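ATP-dependent DNA ligase (Mycobacterium tuberculosis, PDB 6NHX) joins DNA strands at the expense of ATP, sealing double-strand breaks together with Ku in the non-homologous end joining pathway of repair. Local coordinates at residues A271-V276 / P297-S302; P61-L66 / T102-W107; A71-V76 / Y113-A118. The protein carries 1 engineered substitution. All coordinates share one frame; numbering follows the deposited sequence.

Contact 1: residues A271-V276 / P297-S302; sequences ALVAEV and PDKKPS
Val273, on strand 273-278, faces Pro301, their CA atoms 6.0 Å apart, where the chain folds back after strand 291-295 in the OB-fold domain of the ligase. No direct backbone hydrogen bond joins the two segments. One water does so instead, accepting from Val273 N at 3.0 Å and donating to Lys299 O.

Val273 carries the apolar part. Its CG1 lies anti to the backbone N (chi1 179°) and rests on Lys299 CB, while CG2, beside that N, is laid against the backbone running from Lys299 O, 3.4 Å away, to the nitrogen of Pro301. The same methyl meets Pro301 CD at 3.8 Å. Beyond it the proline ring turns its CG to the carbonyl of Ala271, so a methyl and a carbonyl of the strand side together border the ring; Val195 of strand 190-201 also touches it.

The Lys299 chain, extended beyond CG, crosses the Glu275 side chain at about a right angle and brings its ammonium to OE1. This salt bridge is long and its hydrogen bond weak; the stronger partner of Lys299 is Glu193. Glu275 in turn holds Arg293 and Arg296 through OE2, so its two oxygens divide their partners and acids and bases form a continuous network. The network borders the nucleotide site, with the Glu275 side chain about 4 Å from the bound ATP at the nearest atoms. Between the two glutamates, Lys299 NZ stands 3.4 Å from Glu275 OE1.

Contact 2: residues P61-L66 / T102-W107; sequences PQLRAL and TRVEFW
A short 3-10 segment from Pro61 lies against residues 102-107, which lead into strand 105-114, with Gln62 opposite Val104 (CA atoms 6.2 Å apart) and Leu63 next to Glu105 at a wider 7.3 Å. Residues 61-66 are held by their own backbone bonds, from Arg64 N to Pro61 O and from Leu66 N to Leu63 O; no backbone hydrogen bond crosses to the other segment, so side chains make the join.

Gln62 lies across Val104 at about a right angle. Its chain bends at chi2 (95°), carrying the amide over the valine: CB, CG and CD all approach Val104 CB, and CD comes within 3.9 Å of CG2. The bend also brings NE2 to the carbonyl of Thr102, a weak hydrogen bond of 3.4 Å whose N-H...O angle is 137°. The hydroxyl of Thr102 is engaged elsewhere, with Gly99 N.

Leu63 uses one branch. CD2 sits 4.0 Å from Val104 O, at a similar distance from the backbone N of Phe106, and touches Phe106 CB. Leu66 CD1 reaches the same phenylalanine further on, 3.8 Å from CD2 of the ring and equally near CB, with the two side chains crossing at about a right angle. Both leucine methyls approach CB from the same side, and the ring, anti to the backbone N (chi1 177°), puts its CD2 beside Leu66 CD1. Leu37 and Val39 of strand 35-42 touch both Phe106 and one leucine each, and Leu77 of strand 74-82 also touches the phenylalanine. Polar contact at the outer end thus gives way to apolar contact inward, a connection covering one face of the antiparallel sheet of the nucleotide-binding adenylation domain of ATP-dependent DNA ligases.

Contact 3: residues A71-V76 / Y113-A118; sequences ADHHVV and YLDGRA
With CG of Asp115 turned beside its own backbone N (chi1 -62°) and the His73 ring likewise beside its own (chi1 -72°), the carboxylate meets both His73 and His74. His73 ND1 donates to the syn lone pair of Asp115 OD1 (2.7 Å), with the oxygen almost in the ring plane; imidazole and carboxylate are nearly coplanar. The second oxygen, OD2, takes His74 N at 2.8 Å, and Asp115 N returns a bond to His74 O. One aspartate thus grips His73 and His74 through three hydrogen bonds.

Residues 114-117 form a type I' beta turn. Leu114, its first residue, and Val75 are an antiparallel non-hydrogen-bonded pair; one residue back, Tyr113 and Val76 are a hydrogen-bonded one, with Val76 N on Tyr113 O at 3.0 Å. Val75 CG1 and Leu114 CD1 lie side by side, tight at 3.5 Å. The face bearing Val76 and Tyr113 differs from theirs. Tyr113 CE1 sits over the centre of the His74 ring, 3.4 Å above it, the planes inclined at 48°; a water at the tyrosine hydroxyl binds His74 ND1 weakly.

Leu134 of helix 124-136 covers His73 and Val75, and Phe3 packs on Val76 and Tyr113, so helix 124-136 lies on the side of Val75 and Phe3 on that of Val76 and Tyr113, with strand 35-42 beside strand 74-82.

Overall arrangement
From the N terminus, the chain passes strands 35-42 and 45-50 before residues 61-66 open contact 2 and residues 71-76 open contact 3. Contact 2 closes at 102-107 and contact 3 at 113-118, so the two cross. Both use strand 105-114: contact 2 lays the connection between strands 45-50 and 74-82 on residues 102-107, and contact 3 pairs that strand's end with strand 74-82. Their centres are about 20 Å apart. Contact 1 follows in series, within the C-terminal OB region, tying strand 273-278 to the chain after strand 291-295. Its centre lies about 28 Å from that of contact 2 and about 39 Å from that of contact 3, on the opposite side of the chain's centre.

Contact 1: residues A271-V276 / P297-S302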
loop_
_atom_site.group_PDB
_atom_site.type_symbol
_atom_site.label_atom_id
_atom_site.label_comp_id
_atom_site.label_asym_id
_atom_site.label_seq_id
_atom_site.Cartn_x
_atom_site.Cartn_y
_atom_site.Cartn_z
ATOM N N ALA A 271 9.947 17.666 -7.089
ATOM C CA ALA A 271 10.675 16.411 -7.149
ATOM C C ALA A 271 9.916 15.217 -6.584
ATOM O O ALA A 271 10.230 14.082 -6.961
ATOM C CB ALA A 271 12.013 16.541 -6.406
ATOM N N LEU A 272 8.935 15.434 -5.710
ATOM C CA LEU A 272 8.274 14.354 -4.980
ATOM C C LEU A 272 6.909 14.027 -5.570
ATOM O O LEU A 272 6.064 14.916 -5.733
ATOM C CB LEU A 272 8.079 14.743 -3.518
ATOM C CG LEU A 272 9.295 14.877 -2.612
ATOM C CD1 LEU A 272 8.813 15.030 -1.183
ATOM C CD2 LEU A 272 10.216 13.678 -2.751
ATOM N N VAL A 273 6.689 12.757 -5.852
ATOM C CA VAL A 273 5.401 12.239 -6.292
ATOM C C VAL A 273 4.630 11.739 -5.077
ATOM O O VAL A 273 5.197 11.131 -4.156
ATOM C CB VAL A 273 5.602 11.117 -7.330
ATOM C CG1 VAL A 273 4.275 10.542 -7.796
ATOM C CG2 VAL A 273 6.419 11.624 -8.501
ATOM N N ALA A 274 3.336 11.995 -5.065
ATOM C CA ALA A 274 2.419 11.449 -4.084
ATOM C C ALA A 274 1.215 10.874 -4.809
ATOM O O ALA A 274 0.976 11.154 -5.984
ATOM C CB ALA A 274 1.939 12.532 -3.124
ATOM N N GLU A 275 0.448 10.056 -4.104
ATOM C CA GLU A 275 -0.803 9.533 -4.621
ATOM C C GLU A 275 -1.942 10.082 -3.786
ATOM O O GLU A 275 -1.860 10.095 -2.550
ATOM C CB GLU A 275 -0.823 8.008 -4.569
ATOM C CG GLU A 275 -0.698 7.362 -5.925
ATOM C CD GLU A 275 -0.653 5.858 -5.835
ATOM O OE1 GLU A 275 -0.753 5.198 -6.889
ATOM O OE2 GLU A 275 -0.516 5.336 -4.710
ATOM N N VAL A 276 -2.986 10.550 -4.457
ATOM C CA VAL A 276 -4.182 10.998 -3.767
ATOM C C VAL A 276 -5.399 10.299 -4.354
ATOM O O VAL A 276 -5.417 9.900 -5.524
ATOM C CB VAL A 276 -4.326 12.532 -3.817
ATOM C CG1 VAL A 276 -3.095 13.200 -3.185
ATOM C CG2 VAL A 276 -4.500 12.989 -5.230
ATOM N N PRO A 297 7.855 7.213 -3.372
ATOM C CA PRO A 297 9.261 7.637 -3.508
ATOM C C PRO A 297 9.956 7.143 -4.759
ATOM O O PRO A 297 10.944 7.765 -5.178
ATOM C CB PRO A 297 9.934 7.068 -2.249
ATOM C CG PRO A 297 8.827 6.753 -1.307
ATOM C CD PRO A 297 7.606 6.465 -2.131
ATOM N N ASP A 298 9.497 6.051 -5.362
ATOM C CA ASP A 298 10.157 5.518 -6.544
ATOM C C ASP A 298 9.548 6.011 -7.849
ATOM O O ASP A 298 10.103 5.735 -8.917
ATOM C CB ASP A 298 10.166 3.987 -6.502
ATOM C CG ASP A 298 10.801 3.448 -5.229
ATOM O OD1 ASP A 298 10.221 2.527 -4.616
ATOM O OD2 ASP A 298 11.870 3.961 -4.834
ATOM N N LYS A 299 8.432 6.731 -7.798
ATOM C CA LYS A 299 7.851 7.273 -9.013
ATOM C C LYS A 299 8.540 8.578 -9.376
ATOM O O LYS A 299 8.983 9.326 -8.499
ATOM C CB LYS A 299 6.349 7.477 -8.838
ATOM C CG LYS A 299 5.632 6.161 -8.626
ATOM C CD LYS A 299 4.132 6.260 -8.792
ATOM C CE LYS A 299 3.512 4.869 -8.711
ATOM N NZ LYS A 299 2.036 4.897 -8.868
ATOM N N LYS A 300 8.660 8.829 -10.679
ATOM C CA LYS A 300 9.335 10.053 -11.087
ATOM C C LYS A 300 8.311 11.076 -11.545
ATOM O O LYS A 300 7.322 10.711 -12.185
ATOM C CB LYS A 300 10.289 9.787 -12.255
ATOM C CG LYS A 300 11.007 8.451 -12.224
ATOM C CD LYS A 300 12.127 8.416 -13.254
ATOM C CE LYS A 300 12.972 7.158 -13.118
ATOM N NZ LYS A 300 13.349 6.895 -11.699
ATOM N N PRO A 301 8.526 12.351 -11.222
ATOM C CA PRO A 301 7.628 13.395 -11.739
ATOM C C PRO A 301 7.411 13.312 -13.240
ATOM O O PRO A 301 6.283 13.514 -13.695
ATOM C CB PRO A 301 8.322 14.698 -11.320
ATOM C CG PRO A 301 9.106 14.319 -10.091
ATOM C CD PRO A 301 9.549 12.890 -10.309
ATOM N N SER A 302 8.451 12.976 -14.019
ATOM C CA SER A 302 8.307 12.918 -15.472
ATOM C C SER A 302 7.300 11.867 -15.923
ATOM O O SER A 302 6.834 11.926 -17.066
ATOM C CB SER A 302 9.666 12.697 -16.154
ATOM O OG SER A 302 10.251 11.465 -15.779
HETATM O O HOH W 1 8.744 10.625 -5.683
#

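Contact 2: residues P61-L66 / T102-W107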
loop_
_atom_site.group_PDB
_atom_site.type_symbol
_atom_site.label_atom_id
_atom_site.label_comp_id
_atom_site.label_asym_id
_atom_site.label_seq_id
_atom_site.Cartn_x
_atom_site.Cartn_y
_atom_site.Cartn_z
ATOM N N PRO A 61 11.928 -4.747 13.694
ATOM C CA PRO A 61 12.077 -5.464 14.970
ATOM C C PRO A 61 10.752 -5.855 15.597
ATOM O O PRO A 61 10.721 -6.798 16.398
ATOM C CB PRO A 61 12.835 -4.461 15.849
ATOM C CG PRO A 61 12.447 -3.131 15.290
ATOM C CD PRO A 61 12.357 -3.341 13.803
ATOM N N GLN A 62 9.661 -5.160 15.258
ATOM C CA GLN A 62 8.343 -5.548 15.749
ATOM C C GLN A 62 7.995 -6.972 15.343
ATOM O O GLN A 62 7.282 -7.671 16.073
ATOM C CB GLN A 62 7.280 -4.596 15.197
ATOM C CG GLN A 62 7.398 -3.152 15.655
ATOM C CD GLN A 62 8.171 -2.296 14.672
ATOM O OE1 GLN A 62 8.830 -2.811 13.764
ATOM N NE2 GLN A 62 8.088 -0.980 14.841
ATOM N N LEU A 63 8.488 -7.421 14.192
ATOM C CA LEU A 63 8.121 -8.711 13.631
ATOM C C LEU A 63 9.066 -9.829 14.040
ATOM O O LEU A 63 8.970 -10.932 13.492
ATOM C CB LEU A 63 8.044 -8.616 12.104
ATOM C CG LEU A 63 7.087 -7.553 11.558
ATOM C CD1 LEU A 63 6.991 -7.673 10.050
ATOM C CD2 LEU A 63 5.716 -7.682 12.201
ATOM N N ARG A 64 9.974 -9.572 14.987
ATOM C CA ARG A 64 10.865 -10.626 15.461
ATOM C C ARG A 64 10.090 -11.716 16.180
ATOM O O ARG A 64 10.435 -12.900 16.084
ATOM C CB ARG A 64 11.903 -10.051 16.419
ATOM C CG ARG A 64 12.929 -9.171 15.773
ATOM C CD ARG A 64 13.960 -8.761 16.794
ATOM N NE ARG A 64 14.916 -7.825 16.225
ATOM C CZ ARG A 64 15.497 -6.854 16.914
ATOM N NH1 ARG A 64 15.212 -6.693 18.199
ATOM N NH2 ARG A 64 16.353 -6.040 16.314
ATOM N N ALA A 65 9.055 -11.332 16.923
ATOM C CA ALA A 65 8.258 -12.279 17.690
ATOM C C ALA A 65 7.282 -13.066 16.829
ATOM O O ALA A 65 6.576 -13.928 17.363
ATOM C CB ALA A 65 7.494 -11.545 18.795
ATOM N N LEU A 66 7.226 -12.783 15.523
ATOM C CA LEU A 66 6.273 -13.445 14.639
ATOM C C LEU A 66 6.366 -14.959 14.744
ATOM O O LEU A 66 5.347 -15.647 14.857
ATOM C CB LEU A 66 6.524 -13.000 13.197
ATOM C CG LEU A 66 5.423 -12.290 12.413
ATOM C CD1 LEU A 66 5.859 -12.120 10.964
ATOM C CD2 LEU A 66 4.123 -13.064 12.491
ATOM N N THR A 102 5.432 3.001 17.074
ATOM C CA THR A 102 4.285 2.607 16.266
ATOM C C THR A 102 4.192 1.091 16.189
ATOM O O THR A 102 5.175 0.414 15.878
ATOM C CB THR A 102 4.434 3.178 14.861
ATOM O OG1 THR A 102 4.641 4.588 14.945
ATOM C CG2 THR A 102 3.178 2.919 14.050
ATOM N N ARG A 103 3.000 0.563 16.436
ATOM C CA ARG A 103 2.774 -0.871 16.331
ATOM C C ARG A 103 2.650 -1.281 14.865
ATOM O O ARG A 103 1.907 -0.660 14.101
ATOM C CB ARG A 103 1.513 -1.260 17.106
ATOM C CG ARG A 103 1.463 -0.668 18.511
ATOM C CD ARG A 103 0.108 -0.873 19.184
ATOM N NE ARG A 103 -0.272 -2.281 19.271
ATOM C CZ ARG A 103 0.264 -3.160 20.116
ATOM N NH1 ARG A 103 1.216 -2.784 20.964
ATOM N NH2 ARG A 103 -0.157 -4.419 20.115
ATOM N N VAL A 104 3.403 -2.304 14.472
ATOM C CA VAL A 104 3.369 -2.874 13.130
ATOM C C VAL A 104 2.894 -4.317 13.233
ATOM O O VAL A 104 3.367 -5.069 14.096
ATOM C CB VAL A 104 4.759 -2.806 12.474
ATOM C CG1 VAL A 104 4.779 -3.549 11.135
ATOM C CG2 VAL A 104 5.196 -1.349 12.307
ATOM N N GLU A 105 1.965 -4.704 12.364
ATOM C CA GLU A 105 1.487 -6.075 12.258
ATOM C C GLU A 105 1.886 -6.652 10.909
ATOM O O GLU A 105 2.085 -5.926 9.933
ATOM C CB GLU A 105 -0.040 -6.118 12.357
ATOM C CG GLU A 105 -0.563 -5.606 13.682
ATOM C CD GLU A 105 -2.010 -5.953 13.965
ATOM O OE1 GLU A 105 -2.521 -6.950 13.430
ATOM O OE2 GLU A 105 -2.635 -5.233 14.773
ATOM N N PHE A 106 1.957 -7.973 10.850
ATOM C CA PHE A 106 2.073 -8.686 9.586
ATOM C C PHE A 106 0.762 -9.416 9.339
ATOM O O PHE A 106 0.332 -10.223 10.169
ATOM C CB PHE A 106 3.248 -9.657 9.610
ATOM C CG PHE A 106 3.374 -10.479 8.352
ATOM C CD1 PHE A 106 3.695 -9.889 7.130
ATOM C CD2 PHE A 106 3.151 -11.844 8.384
ATOM C CE1 PHE A 106 3.811 -10.656 5.986
ATOM C CE2 PHE A 106 3.257 -12.611 7.226
ATOM C CZ PHE A 106 3.590 -12.027 6.048
ATOM N N TRP A 107 0.101 -9.091 8.227
ATOM C CA TRP A 107 -1.120 -9.775 7.819
ATOM C C TRP A 107 -0.755 -10.709 6.675
ATOM O O TRP A 107 -0.453 -10.254 5.564
ATOM C CB TRP A 107 -2.204 -8.784 7.394
ATOM C CG TRP A 107 -2.826 -8.040 8.572
ATOM C CD1 TRP A 107 -2.388 -8.040 9.867
ATOM C CD2 TRP A 107 -3.990 -7.191 8.549
ATOM N NE1 TRP A 107 -3.209 -7.254 10.652
ATOM C CE2 TRP A 107 -4.198 -6.727 9.864
ATOM C CE3 TRP A 107 -4.875 -6.788 7.549
ATOM C CZ2 TRP A 107 -5.252 -5.880 10.199
ATOM C CZ3 TRP A 107 -5.927 -5.938 7.892
ATOM C CH2 TRP A 107 -6.099 -5.487 9.198
#

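Contact 3: residues A71-V76 / Y113-A118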
loop_
_atom_site.group_PDB
_atom_site.type_symbol
_atom_site.label_atom_id
_atom_site.label_comp_id
_atom_site.label_asym_id
_atom_site.label_seq_id
_atom_site.Cartn_x
_atom_site.Cartn_y
_atom_site.Cartn_z
ATOM N N ALA A 71 7.757 -21.874 16.567
ATOM C CA ALA A 71 9.143 -22.275 16.786
ATOM C C ALA A 71 9.454 -23.648 16.204
ATOM O O ALA A 71 10.601 -23.909 15.822
ATOM C CB ALA A 71 9.487 -22.214 18.275
ATOM N N ASP A 72 8.464 -24.537 16.130
ATOM C CA ASP A 72 8.688 -25.871 15.588
ATOM C C ASP A 72 8.517 -25.937 14.075
ATOM O O ASP A 72 8.853 -26.962 13.473
ATOM C CB ASP A 72 7.747 -26.895 16.240
ATOM C CG ASP A 72 7.751 -26.818 17.761
ATOM O OD1 ASP A 72 6.674 -26.574 18.348
ATOM O OD2 ASP A 72 8.828 -27.003 18.372
ATOM N N HIS A 73 8.011 -24.882 13.454
ATOM C CA HIS A 73 7.706 -24.879 12.032
ATOM C C HIS A 73 8.821 -24.224 11.224
ATOM O O HIS A 73 9.581 -23.383 11.713
ATOM C CB HIS A 73 6.410 -24.107 11.763
ATOM C CG HIS A 73 5.167 -24.805 12.218
ATOM N ND1 HIS A 73 4.668 -25.928 11.593
ATOM C CD2 HIS A 73 4.306 -24.523 13.225
ATOM C CE1 HIS A 73 3.563 -26.316 12.205
ATOM N NE2 HIS A 73 3.317 -25.476 13.193
ATOM N N HIS A 74 8.878 -24.588 9.943
ATOM C CA HIS A 74 9.662 -23.851 8.959
ATOM C C HIS A 74 8.689 -23.429 7.866
ATOM O O HIS A 74 8.169 -24.283 7.141
ATOM C CB HIS A 74 10.781 -24.718 8.395
ATOM C CG HIS A 74 11.554 -24.070 7.289
ATOM N ND1 HIS A 74 12.457 -24.768 6.515
ATOM C CD2 HIS A 74 11.561 -22.799 6.822
ATOM C CE1 HIS A 74 12.981 -23.953 5.616
ATOM N NE2 HIS A 74 12.453 -22.754 5.779
ATOM N N VAL A 75 8.404 -22.129 7.776
ATOM C CA VAL A 75 7.416 -21.639 6.824
ATOM C C VAL A 75 7.939 -20.431 6.062
ATOM O O VAL A 75 8.813 -19.693 6.533
ATOM C CB VAL A 75 6.050 -21.293 7.465
ATOM C CG1 VAL A 75 5.411 -22.523 8.081
ATOM C CG2 VAL A 75 6.205 -20.173 8.485
ATOM N N VAL A 76 7.394 -20.240 4.867
ATOM C CA VAL A 76 7.532 -18.995 4.126
ATOM C C VAL A 76 6.133 -18.454 3.888
ATOM O O VAL A 76 5.275 -19.147 3.330
ATOM C CB VAL A 76 8.282 -19.198 2.803
ATOM C CG1 VAL A 76 8.263 -17.919 1.985
ATOM C CG2 VAL A 76 9.711 -19.644 3.057
ATOM N N TYR A 113 5.710 -22.187 1.549
ATOM C CA TYR A 113 6.499 -23.333 1.958
ATOM C C TYR A 113 6.059 -23.670 3.370
ATOM O O TYR A 113 5.875 -22.770 4.199
ATOM C CB TYR A 113 7.986 -22.977 1.933
ATOM C CG TYR A 113 8.901 -24.084 2.406
ATOM C CD1 TYR A 113 9.176 -24.262 3.760
ATOM C CD2 TYR A 113 9.516 -24.940 1.499
ATOM C CE1 TYR A 113 10.002 -25.253 4.185
ATOM C CE2 TYR A 113 10.359 -25.942 1.920
ATOM C CZ TYR A 113 10.595 -26.097 3.273
ATOM O OH TYR A 113 11.429 -27.076 3.741
ATOM N N LEU A 114 5.878 -24.961 3.625
ATOM C CA LEU A 114 5.443 -25.421 4.942
ATOM C C LEU A 114 6.127 -26.746 5.245
ATOM O O LEU A 114 5.799 -27.767 4.627
ATOM C CB LEU A 114 3.924 -25.575 4.961
ATOM C CG LEU A 114 3.269 -26.219 6.185
ATOM C CD1 LEU A 114 3.496 -25.351 7.382
ATOM C CD2 LEU A 114 1.782 -26.419 5.947
ATOM N N ASP A 115 7.080 -26.711 6.178
ATOM C CA ASP A 115 7.611 -27.919 6.826
ATOM C C ASP A 115 8.020 -28.985 5.811
ATOM O O ASP A 115 7.657 -30.161 5.916
ATOM C CB ASP A 115 6.633 -28.482 7.862
ATOM C CG ASP A 115 6.371 -27.508 8.990
ATOM O OD1 ASP A 115 5.207 -27.381 9.426
ATOM O OD2 ASP A 115 7.317 -26.820 9.412
ATOM N N GLY A 116 8.789 -28.561 4.806
ATOM C CA GLY A 116 9.329 -29.468 3.817
ATOM C C GLY A 116 8.538 -29.538 2.539
ATOM O O GLY A 116 8.953 -30.256 1.620
ATOM N N ARG A 117 7.416 -28.837 2.454
ATOM C CA ARG A 117 6.590 -28.835 1.256
ATOM C C ARG A 117 6.603 -27.442 0.647
ATOM O O ARG A 117 6.033 -26.500 1.210
ATOM C CB ARG A 117 5.157 -29.263 1.551
ATOM C CG ARG A 117 5.029 -30.748 1.803
ATOM C CD ARG A 117 4.382 -31.007 3.126
ATOM N NE ARG A 117 3.005 -30.526 3.131
ATOM C CZ ARG A 117 2.380 -30.073 4.210
ATOM N NH1 ARG A 117 3.013 -30.040 5.374
ATOM N NH2 ARG A 117 1.124 -29.659 4.122
ATOM N N ALA A 118 7.239 -27.320 -0.513
ATOM C CA ALA A 118 7.173 -26.104 -1.309
ATOM C C ALA A 118 5.838 -26.048 -2.049
ATOM O O ALA A 118 5.418 -27.046 -2.643
ATOM C CB ALA A 118 8.337 -26.115 -2.298
HETATM O O HOH W 2 11.135 -27.971 6.624
#